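Local atomic coordinates of pathogenicity island protein (Staphylococcus aureus subsp. aureus, PDB entry 3HL6), a protein that is of unknown function but is encoded on a pathogenicity island and pairs a mixed beta sheet with a set of helices. Residues D40-V45 and Q161-I166; V64-E69 and F183-N188. All coordinates share one frame; numbering follows the deposited sequence.

Contact 1 (D40-V45 and Q161-I166)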
ATOM      1  N   ASP B  40      17.078  -1.874   8.266  1.00 57.56           N
ATOM      2  CA  ASP B  40      15.900  -2.651   8.582  1.00 55.35           C
ATOM      3  C   ASP B  40      16.023  -3.077  10.020  1.00 54.19           C
ATOM      4  O   ASP B  40      16.890  -3.884  10.334  1.00 54.30           O
ATOM      5  CB  ASP B  40      15.933  -3.904   7.710  1.00 55.47           C
ATOM      6  CG  ASP B  40      14.679  -4.755   7.827  1.00 54.67           C
ATOM      7  OD1 ASP B  40      13.842  -4.505   8.728  1.00 53.49           O
ATOM      8  OD2 ASP B  40      14.553  -5.683   6.995  1.00 51.61           O
ATOM      9  N   PRO B  41      15.137  -2.596  10.900  1.00 52.69           N
ATOM     10  CA  PRO B  41      15.399  -2.956  12.275  1.00 51.44           C
ATOM     11  C   PRO B  41      15.226  -4.453  12.521  1.00 51.39           C
ATOM     12  O   PRO B  41      15.532  -4.918  13.605  1.00 52.43           O
ATOM     13  CB  PRO B  41      14.356  -2.157  13.060  1.00 51.21           C
ATOM     14  CG  PRO B  41      13.257  -1.892  12.122  1.00 50.98           C
ATOM     15  CD  PRO B  41      13.891  -1.818  10.743  1.00 52.93           C
ATOM     16  N   PHE B  42      14.744  -5.207  11.534  1.00 50.45           N
ATOM     17  CA  PHE B  42      14.412  -6.607  11.740  1.00 49.39           C
ATOM     18  C   PHE B  42      15.371  -7.415  10.929  1.00 50.00           C
ATOM     19  O   PHE B  42      15.391  -8.640  11.025  1.00 49.56           O
ATOM     20  CB  PHE B  42      12.993  -6.921  11.233  1.00 49.72           C
ATOM     21  CG  PHE B  42      11.909  -6.710  12.255  1.00 45.59           C
ATOM     22  CD1 PHE B  42      11.660  -7.661  13.221  1.00 42.06           C
ATOM     23  CD2 PHE B  42      11.139  -5.573  12.228  1.00 44.63           C
ATOM     24  CE1 PHE B  42      10.657  -7.478  14.156  1.00 42.84           C
ATOM     25  CE2 PHE B  42      10.118  -5.373  13.165  1.00 43.94           C
ATOM     26  CZ  PHE B  42       9.884  -6.329  14.129  1.00 44.14           C
ATOM     27  N   ASP B  43      16.138  -6.717  10.092  1.00 50.65           N
ATOM     28  CA  ASP B  43      17.322  -7.276   9.491  1.00 50.92           C
ATOM     29  C   ASP B  43      17.004  -8.466   8.594  1.00 50.98           C
ATOM     30  O   ASP B  43      17.602  -9.537   8.711  1.00 51.02           O
ATOM     31  CB  ASP B  43      18.236  -7.729  10.594  1.00 51.71           C
ATOM     32  CG  ASP B  43      19.679  -7.678  10.202  1.00 54.09           C
ATOM     33  OD1 ASP B  43      19.982  -7.612   8.983  1.00 53.67           O
ATOM     34  OD2 ASP B  43      20.504  -7.706  11.144  1.00 58.20           O
ATOM     35  N   MET B  44      16.058  -8.286   7.690  1.00 51.24           N
ATOM     36  CA  MET B  44      15.556  -9.421   6.946  1.00 51.36           C
ATOM     37  C   MET B  44      16.364  -9.570   5.681  1.00 51.73           C
ATOM     38  O   MET B  44      16.846  -8.579   5.126  1.00 52.14           O
ATOM     39  CB  MET B  44      14.072  -9.240   6.610  1.00 51.02           C
ATOM     40  CG  MET B  44      13.150  -9.357   7.810  1.00 49.98           C
ATOM     41  SD  MET B  44      11.507  -8.730   7.404  1.00 49.95           S
ATOM     42  CE  MET B  44      10.612  -8.926   8.942  1.00 48.92           C
ATOM     43  N   VAL B  45      16.506 -10.808   5.225  1.00 51.78           N
ATOM     44  CA  VAL B  45      16.949 -11.079   3.866  1.00 51.71           C
ATOM     45  C   VAL B  45      15.729 -11.368   2.978  1.00 52.01           C
ATOM     46  O   VAL B  45      14.921 -12.255   3.279  1.00 51.15           O
ATOM     47  CB  VAL B  45      17.931 -12.282   3.869  1.00 52.09           C
ATOM     48  CG1 VAL B  45      18.306 -12.717   2.443  1.00 51.15           C
ATOM     49  CG2 VAL B  45      19.168 -11.938   4.686  1.00 51.64           C
ATOM     50  N   GLN B 161       4.721 -10.287   8.129  1.00 42.75           N
ATOM     51  CA  GLN B 161       4.009  -9.237   7.405  1.00 42.29           C
ATOM     52  C   GLN B 161       3.759  -8.014   8.282  1.00 41.94           C
ATOM     53  O   GLN B 161       3.980  -6.881   7.860  1.00 41.90           O
ATOM     54  CB  GLN B 161       2.687  -9.772   6.838  1.00 42.06           C
ATOM     55  CG  GLN B 161       2.889 -10.767   5.694  1.00 42.42           C
ATOM     56  CD  GLN B 161       1.601 -11.513   5.296  1.00 40.02           C
ATOM     57  OE1 GLN B 161       0.716 -11.746   6.113  1.00 42.50           O
ATOM     58  NE2 GLN B 161       1.502 -11.864   4.051  1.00 36.14           N
ATOM     59  N   LEU B 162       3.281  -8.253   9.500  1.00 41.34           N
ATOM     60  CA  LEU B 162       3.236  -7.217  10.517  1.00 40.68           C
ATOM     61  C   LEU B 162       4.588  -6.509  10.665  1.00 40.69           C
ATOM     62  O   LEU B 162       4.643  -5.273  10.679  1.00 40.36           O
ATOM     63  CB  LEU B 162       2.791  -7.819  11.848  1.00 40.37           C
ATOM     64  CG  LEU B 162       1.378  -8.372  11.745  1.00 38.02           C
ATOM     65  CD1 LEU B 162       0.944  -9.153  12.969  1.00 33.00           C
ATOM     66  CD2 LEU B 162       0.444  -7.185  11.498  1.00 39.99           C
ATOM     67  N   ALA B 163       5.671  -7.274  10.716  1.00 40.92           N
ATOM     68  CA  ALA B 163       6.974  -6.687  11.039  1.00 42.79           C
ATOM     69  C   ALA B 163       7.366  -5.592  10.041  1.00 43.80           C
ATOM     70  O   ALA B 163       8.005  -4.601  10.420  1.00 43.90           O
ATOM     71  CB  ALA B 163       8.081  -7.760  11.135  1.00 42.74           C
ATOM     72  N   THR B 164       6.952  -5.753   8.783  1.00 43.96           N
ATOM     73  CA  THR B 164       7.313  -4.804   7.758  1.00 44.14           C
ATOM     74  C   THR B 164       6.548  -3.495   7.871  1.00 44.82           C
ATOM     75  O   THR B 164       6.863  -2.532   7.150  1.00 44.87           O
ATOM     76  CB  THR B 164       7.089  -5.358   6.330  1.00 44.89           C
ATOM     77  OG1 THR B 164       5.688  -5.583   6.097  1.00 45.16           O
ATOM     78  CG2 THR B 164       7.893  -6.641   6.105  1.00 43.88           C
ATOM     79  N   GLY B 165       5.545  -3.424   8.746  1.00 44.93           N
ATOM     80  CA  GLY B 165       4.885  -2.131   8.970  1.00 45.28           C
ATOM     81  C   GLY B 165       5.294  -1.352  10.223  1.00 45.98           C
ATOM     82  O   GLY B 165       4.749  -0.295  10.493  1.00 45.80           O
ATOM     83  N   ILE B 166       6.257  -1.863  10.984  1.00 46.77           N
ATOM     84  CA  ILE B 166       6.555  -1.344  12.312  1.00 47.54           C
ATOM     85  C   ILE B 166       7.894  -0.614  12.294  1.00 49.01           C
ATOM     86  O   ILE B 166       8.944  -1.233  12.067  1.00 48.61           O
ATOM     87  CB  ILE B 166       6.682  -2.479  13.356  1.00 47.51           C
ATOM     88  CG1 ILE B 166       5.372  -3.229  13.525  1.00 45.41           C
ATOM     89  CG2 ILE B 166       7.201  -1.940  14.718  1.00 47.00           C
ATOM     90  CD1 ILE B 166       5.488  -4.313  14.515  1.00 42.45           C
TER

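Contact 2 (V64-E69 and F183-N188)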
ATOM      1  N   VAL B  64      19.947 -21.213   7.443  1.00 73.68           N
ATOM      2  CA  VAL B  64      18.532 -21.061   7.111  1.00 72.26           C
ATOM      3  C   VAL B  64      18.163 -21.955   5.949  1.00 71.18           C
ATOM      4  O   VAL B  64      18.702 -21.803   4.864  1.00 71.37           O
ATOM      5  CB  VAL B  64      18.192 -19.612   6.740  1.00 72.63           C
ATOM      6  CG1 VAL B  64      18.270 -18.700   7.989  1.00 72.10           C
ATOM      7  CG2 VAL B  64      19.119 -19.125   5.600  1.00 72.39           C
ATOM      8  N   ARG B  65      17.242 -22.885   6.183  1.00 70.07           N
ATOM      9  CA  ARG B  65      16.740 -23.782   5.140  1.00 68.87           C
ATOM     10  C   ARG B  65      15.285 -23.486   4.827  1.00 67.24           C
ATOM     11  O   ARG B  65      14.631 -24.207   4.070  1.00 67.39           O
ATOM     12  CB  ARG B  65      16.888 -25.253   5.561  1.00 69.52           C
ATOM     13  CG  ARG B  65      16.749 -26.262   4.384  1.00 72.21           C
ATOM     14  CD  ARG B  65      17.353 -25.715   3.056  1.00 75.64           C
ATOM     15  NE  ARG B  65      16.481 -25.925   1.896  1.00 77.79           N
ATOM     16  CZ  ARG B  65      16.546 -26.991   1.093  1.00 79.21           C
ATOM     17  NH1 ARG B  65      17.451 -27.949   1.322  1.00 79.35           N
ATOM     18  NH2 ARG B  65      15.708 -27.104   0.061  1.00 77.16           N
ATOM     19  N   GLN B  66      14.788 -22.404   5.407  1.00 65.32           N
ATOM     20  CA  GLN B  66      13.361 -22.124   5.430  1.00 63.33           C
ATOM     21  C   GLN B  66      13.137 -20.606   5.488  1.00 61.77           C
ATOM     22  O   GLN B  66      13.498 -19.953   6.460  1.00 61.91           O
ATOM     23  CB  GLN B  66      12.732 -22.824   6.630  1.00 63.16           C
ATOM     24  CG  GLN B  66      11.262 -22.572   6.814  1.00 64.66           C
ATOM     25  CD  GLN B  66      10.406 -23.297   5.798  1.00 65.26           C
ATOM     26  OE1 GLN B  66      10.303 -22.876   4.646  1.00 65.73           O
ATOM     27  NE2 GLN B  66       9.774 -24.382   6.224  1.00 64.80           N
ATOM     28  N   SER B  67      12.573 -20.044   4.428  1.00 59.68           N
ATOM     29  CA  SER B  67      12.098 -18.661   4.461  1.00 58.12           C
ATOM     30  C   SER B  67      10.563 -18.567   4.552  1.00 56.45           C
ATOM     31  O   SER B  67       9.888 -19.584   4.608  1.00 55.90           O
ATOM     32  CB  SER B  67      12.594 -17.912   3.234  1.00 57.87           C
ATOM     33  OG  SER B  67      13.465 -16.886   3.638  1.00 59.73           O
ATOM     34  N   PHE B  68      10.027 -17.348   4.561  1.00 54.43           N
ATOM     35  CA  PHE B  68       8.597 -17.144   4.771  1.00 52.26           C
ATOM     36  C   PHE B  68       8.017 -16.214   3.734  1.00 51.34           C
ATOM     37  O   PHE B  68       8.550 -15.143   3.488  1.00 51.28           O
ATOM     38  CB  PHE B  68       8.336 -16.634   6.188  1.00 52.34           C
ATOM     39  CG  PHE B  68       9.037 -17.441   7.226  1.00 51.45           C
ATOM     40  CD1 PHE B  68       8.420 -18.561   7.770  1.00 48.91           C
ATOM     41  CD2 PHE B  68      10.365 -17.136   7.587  1.00 49.92           C
ATOM     42  CE1 PHE B  68       9.091 -19.340   8.686  1.00 51.65           C
ATOM     43  CE2 PHE B  68      11.043 -17.890   8.511  1.00 47.32           C
ATOM     44  CZ  PHE B  68      10.425 -18.995   9.068  1.00 50.55           C
ATOM     45  N   GLU B  69       6.924 -16.648   3.120  1.00 49.86           N
ATOM     46  CA  GLU B  69       6.274 -15.910   2.072  1.00 49.09           C
ATOM     47  C   GLU B  69       5.679 -14.592   2.562  1.00 47.86           C
ATOM     48  O   GLU B  69       4.838 -14.582   3.458  1.00 47.72           O
ATOM     49  CB  GLU B  69       5.153 -16.770   1.479  1.00 49.81           C
ATOM     50  CG  GLU B  69       4.260 -16.015   0.504  1.00 51.61           C
ATOM     51  CD  GLU B  69       3.468 -16.930  -0.385  1.00 54.86           C
ATOM     52  OE1 GLU B  69       2.365 -16.507  -0.845  1.00 57.64           O
ATOM     53  OE2 GLU B  69       3.948 -18.059  -0.629  1.00 54.65           O
ATOM     54  N   PHE B 183      13.998 -21.430  15.655  1.00 63.00           N
ATOM     55  CA  PHE B 183      13.447 -22.697  16.088  1.00 63.61           C
ATOM     56  C   PHE B 183      12.977 -23.563  14.937  1.00 64.81           C
ATOM     57  O   PHE B 183      13.066 -24.785  14.986  1.00 64.88           O
ATOM     58  CB  PHE B 183      12.292 -22.424  17.028  1.00 62.86           C
ATOM     59  CG  PHE B 183      11.581 -23.654  17.503  1.00 62.57           C
ATOM     60  CD1 PHE B 183      10.284 -23.940  17.062  1.00 60.98           C
ATOM     61  CD2 PHE B 183      12.171 -24.500  18.431  1.00 61.28           C
ATOM     62  CE1 PHE B 183       9.605 -25.055  17.524  1.00 60.74           C
ATOM     63  CE2 PHE B 183      11.491 -25.630  18.894  1.00 62.52           C
ATOM     64  CZ  PHE B 183      10.205 -25.906  18.441  1.00 60.28           C
ATOM     65  N   VAL B 184      12.469 -22.934  13.892  1.00 66.42           N
ATOM     66  CA  VAL B 184      11.890 -23.692  12.802  1.00 68.00           C
ATOM     67  C   VAL B 184      12.877 -24.146  11.715  1.00 69.51           C
ATOM     68  O   VAL B 184      12.601 -25.109  10.998  1.00 69.40           O
ATOM     69  CB  VAL B 184      10.695 -22.942  12.197  1.00 67.73           C
ATOM     70  CG1 VAL B 184      10.320 -23.548  10.875  1.00 67.39           C
ATOM     71  CG2 VAL B 184       9.528 -22.994  13.164  1.00 66.84           C
ATOM     72  N   GLN B 185      14.011 -23.465  11.589  1.00 71.80           N
ATOM     73  CA  GLN B 185      15.140 -24.017  10.846  1.00 74.56           C
ATOM     74  C   GLN B 185      15.592 -25.287  11.555  1.00 77.06           C
ATOM     75  O   GLN B 185      16.206 -25.220  12.621  1.00 78.12           O
ATOM     76  CB  GLN B 185      16.304 -23.025  10.787  1.00 73.94           C
ATOM     77  CG  GLN B 185      15.923 -21.595  10.423  1.00 73.12           C
ATOM     78  CD  GLN B 185      15.145 -21.515   9.131  1.00 72.09           C
ATOM     79  OE1 GLN B 185      15.460 -22.212   8.169  1.00 70.33           O
ATOM     80  NE2 GLN B 185      14.115 -20.667   9.103  1.00 70.64           N
ATOM     81  N   ASP B 186      15.268 -26.452  11.013  1.00 79.80           N
ATOM     82  CA  ASP B 186      15.137 -27.613  11.906  1.00 82.45           C
ATOM     83  C   ASP B 186      16.434 -28.099  12.535  1.00 83.96           C
ATOM     84  O   ASP B 186      17.468 -28.258  11.859  1.00 84.39           O
ATOM     85  CB  ASP B 186      14.422 -28.772  11.222  1.00 82.82           C
ATOM     86  CG  ASP B 186      13.072 -29.048  11.839  1.00 84.43           C
ATOM     87  OD1 ASP B 186      12.822 -28.542  12.974  1.00 83.91           O
ATOM     88  OD2 ASP B 186      12.275 -29.767  11.185  1.00 85.66           O
ATOM     89  N   GLU B 187      16.359 -28.330  13.846  1.00 85.44           N
ATOM     90  CA  GLU B 187      17.282 -29.228  14.517  1.00 86.92           C
ATOM     91  C   GLU B 187      16.690 -30.640  14.576  1.00 87.51           C
ATOM     92  O   GLU B 187      17.121 -31.463  15.408  1.00 87.90           O
ATOM     93  CB  GLU B 187      17.547 -28.741  15.936  1.00 87.27           C
ATOM     94  CG  GLU B 187      17.989 -27.291  16.033  1.00 88.92           C
ATOM     95  CD  GLU B 187      18.368 -26.901  17.456  1.00 91.03           C
ATOM     96  OE1 GLU B 187      18.548 -27.816  18.302  1.00 92.68           O
ATOM     97  OE2 GLU B 187      18.490 -25.682  17.728  1.00 90.69           O
ATOM     98  N   ASN B 188      15.708 -30.919  13.683  1.00 87.72           N
ATOM     99  CA  ASN B 188      14.638 -31.861  14.050  1.00 87.72           C
ATOM    100  C   ASN B 188      14.232 -31.563  15.490  1.00 87.46           C
ATOM    101  O   ASN B 188      14.209 -32.458  16.341  1.00 87.41           O
ATOM    102  CB  ASN B 188      15.115 -33.324  13.910  1.00 87.90           C
ATOM    103  CG  ASN B 188      15.827 -33.575  12.579  1.00 88.55           C
ATOM    104  OD1 ASN B 188      16.139 -34.713  12.230  1.00 88.38           O
ATOM    105  ND2 ASN B 188      16.086 -32.506  11.834  1.00 89.31           N
TER

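Contact 1 (D40-V45 and Q161-I166)
F42 of the type I turn D40-D43, which leads into strand 44-49 of the mixed sheet, presses its ring on A163 of helix 152-163, a sheet-to-helix contact in the buried interior. A163 CB stands over the ring centre, 3.7 Å from the centroid and 10° off the normal, which is CH-pi geometry. F42 CE2 lies 3.5 Å from A163 O, a carbonyl that accepts a hydrogen bond from R13 NH2, while I166 O sits farther out at the ring edge, near its plane.

M44 can be followed outward. Its CB and CG lead away from the strand without meeting the helix; CG is anti to the carbonyl carbon and the chain then runs extended (chi3 -179°), which carries SD and CE toward the helix. M44 SD passes 4.4 Å from T164 CG2, and M44 CE ends 3.5 Å from A163 CB, so one methyl group is shared by the phenyl ring and the thioether tip.

The turn itself is held by D40. D40 OD1 accepts from F42 N at 3.0 Å, an Asx turn, and D40 OD2 accepts from M44 N at 3.1 Å; both N-H groups come from above the carboxylate plane, 59° out of it at OD1. On the helical side, T164 OG1 donates to Q161 O at 2.8 Å.

Contact 2 (V64-E69 and F183-N188)
The flat amide of Q185 meets the main chain at R65 and Q66; the F68 ring plane is turned 88° from the amide plane, with Q185 NE2 placed obliquely 4.1 Å from F68 CZ. That ring also stacks with Y160 of helix 152-163. Q66 CB lies 3.2 Å from Q185 OE1, and the rest of the Q66 side chain leads away. Together these groups join the approach to the outermost strand, 68-71, to the end of helix 171-184, where the chain leaves the helix.

Both ends of the Q185 amide bridge to main-chain atoms, giving a side-chain-to-backbone link between two loops. R65 N donates to Q185 OE1 at 2.8 Å; the N-H...O angle of 138° and a donor tilted from the carbonyl plane mark a bent bond. In return, Q185 NE2 donates to Q66 O, also at 2.8 Å, reaching a lone pair in the carbonyl plane of Q66. The same nitrogen is bonded to T181 O one turn back in the helix, so two carbonyls grip NE2 and fix the rotation of the amide.

The torsions explain the reach. Q185 CG is anti to its own carbonyl carbon, and a bend at chi2 (-54°) folds the amide over toward the loop instead of letting it run straight out.

Apolar contact is sparse by comparison. V184 points toward the loop, and helix 152-163 lies beside both V184 and Q66, through V152 and I153. The nearest carbon pair of these two residues is Q66 CG and V184 CG1, 4.3 Å apart.

Overall arrangement
The centre of contact 1 lies about 7 Å from the centre of the chain and the contact is buried; that of contact 2 lies about 13 Å out, and the contact is partly buried, with R65 exposed. The two contact centres are about 17 Å apart. Both tie the mixed sheet to the C-terminal helices, contact 1 at strand 44-49 and helix 152-163, contact 2 at the loop leading into strand 68-71, outermost in this chain, and helix 171-184, the next helix along. Chemistry follows place: methyl, ring and thioether surfaces meet in contact 1, whereas a glutamine amide bonded to main chain dominates contact 2. Helix 152-163 serves both, since F68 of contact 2 also packs on I156 and E157.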